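Local structure of serpin-ZX (Arabidopsis thaliana, 3LE2) at residues A[293-297]-A[298-302]. The protein inhibits proteases such as metacaspase-9 and limits RD21A activity, presenting a reactive center loop whose cleavage traps the enzyme in a covalent complex. Residues are numbered along the deposited sequence; the frame is centred on the assembly and turned at random.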
loop_
_atom_site.group_PDB
_atom_site.type_symbol
_atom_site.label_atom_id
_atom_site.label_comp_id
_atom_site.label_asym_id
_atom_site.label_seq_id
_atom_site.Cartn_x
_atom_site.Cartn_y
_atom_site.Cartn_z
ATOM N N VAL A 293 7.789 13.179 -2.549
ATOM C CA VAL A 293 6.563 13.101 -3.342
ATOM C C VAL A 293 5.429 13.809 -2.632
ATOM O O VAL A 293 4.578 14.401 -3.283
ATOM C CB VAL A 293 6.078 11.667 -3.687
ATOM C CG1 VAL A 293 7.131 10.907 -4.446
ATOM C CG2 VAL A 293 5.641 10.933 -2.443
ATOM N N LEU A 294 5.414 13.740 -1.302
ATOM C CA LEU A 294 4.365 14.397 -0.538
ATOM C C LEU A 294 4.451 15.913 -0.691
ATOM O O LEU A 294 3.436 16.560 -0.929
ATOM C CB LEU A 294 4.400 13.993 0.927
ATOM C CG LEU A 294 3.852 12.601 1.233
ATOM C CD1 LEU A 294 4.227 12.232 2.655
ATOM C CD2 LEU A 294 2.339 12.528 1.031
ATOM N N LYS A 295 5.656 16.471 -0.565
ATOM C CA LYS A 295 5.868 17.888 -0.856
ATOM C C LYS A 295 5.340 18.227 -2.247
ATOM O O LYS A 295 4.709 19.265 -2.455
ATOM C CB LYS A 295 7.351 18.256 -0.729
ATOM C CG LYS A 295 7.768 18.506 0.705
ATOM C CD LYS A 295 9.238 18.263 0.934
ATOM C CE LYS A 295 10.094 19.251 0.201
ATOM N NZ LYS A 295 11.509 19.072 0.631
ATOM N N GLY A 296 5.586 17.324 -3.188
ATOM C CA GLY A 296 5.079 17.464 -4.541
ATOM C C GLY A 296 3.570 17.602 -4.622
ATOM O O GLY A 296 3.068 18.371 -5.434
ATOM N N LEU A 297 2.844 16.851 -3.795
ATOM C CA LEU A 297 1.379 16.955 -3.739
ATOM C C LEU A 297 0.933 18.135 -2.894
ATOM O O LEU A 297 -0.247 18.252 -2.557
ATOM C CB LEU A 297 0.761 15.679 -3.162
ATOM C CG LEU A 297 0.956 14.423 -4.004
ATOM C CD1 LEU A 297 0.993 13.189 -3.128
ATOM C CD2 LEU A 297 -0.144 14.339 -5.044
ATOM N N GLY A 298 1.882 18.988 -2.519
ATOM C CA GLY A 298 1.573 20.179 -1.753
ATOM C C GLY A 298 1.547 20.021 -0.243
ATOM O O GLY A 298 1.237 20.979 0.469
ATOM N N LEU A 299 1.867 18.827 0.257
ATOM C CA LEU A 299 1.943 18.617 1.703
ATOM C C LEU A 299 3.339 18.987 2.152
ATOM O O LEU A 299 4.157 18.122 2.451
ATOM C CB LEU A 299 1.592 17.176 2.100
ATOM C CG LEU A 299 1.347 16.958 3.601
ATOM C CD1 LEU A 299 0.385 17.999 4.153
ATOM C CD2 LEU A 299 0.836 15.561 3.895
ATOM N N THR A 300 3.586 20.295 2.190
ATOM C CA THR A 300 4.917 20.862 2.389
ATOM C C THR A 300 5.219 21.206 3.840
ATOM O O THR A 300 6.372 21.180 4.251
ATOM C CB THR A 300 5.073 22.156 1.564
ATOM O OG1 THR A 300 3.830 22.881 1.579
ATOM C CG2 THR A 300 5.450 21.839 0.125
ATOM N N SER A 301 4.187 21.539 4.613
ATOM C CA SER A 301 4.407 22.106 5.950
ATOM C C SER A 301 5.128 21.197 6.960
ATOM O O SER A 301 5.955 21.673 7.743
ATOM C CB SER A 301 3.112 22.662 6.557
ATOM O OG SER A 301 2.256 21.622 6.995
ATOM N N PRO A 302 4.813 19.896 6.965
ATOM C CA PRO A 302 5.528 19.011 7.899
ATOM C C PRO A 302 7.043 18.980 7.690
ATOM O O PRO A 302 7.761 18.684 8.638
ATOM C CB PRO A 302 4.923 17.640 7.604
ATOM C CG PRO A 302 3.528 17.968 7.071
ATOM C CD PRO A 302 3.735 19.194 6.246
#
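Gly298 N stands above the plane of the Lys295 carbonyl, 63° out of it, and donates to Lys295 O at 2.8 Å as the chain turns back over the end of helix 291-296. Leu299 N reaches Leu294 O at 3.0 Å from a direction tilted 34° from that carbonyl's plane. This pair of bonds is a Schellman motif that ends the helix, with Gly298, at positive phi, as the C-prime residue. Beyond it, on the buried side, CB of Leu299 packs 3.6 Å from Leu294 O. The same CB lies 4.4 Å from Leu294 CB. With CG anti to the backbone N (chi1 -167°), the rest of the Leu299 side chain continues toward Leu44 and Gln58. On the exposed side, the methyl CG2 of Thr300 lies 3.7 Å from Lys295 O, while Lys295 CG lies 4.0 Å from Leu299 O, so the lysine's aliphatic base runs alongside the departing backbone. The capped turn thus joins three helices of the serpin body: Leu294 and Leu299 both rest on Leu44 of helix 37-49, Leu297 packs on Leu19 and His22 of helix 5-25, and Leu299 and Thr300 meet Gln58 of helix 54-63.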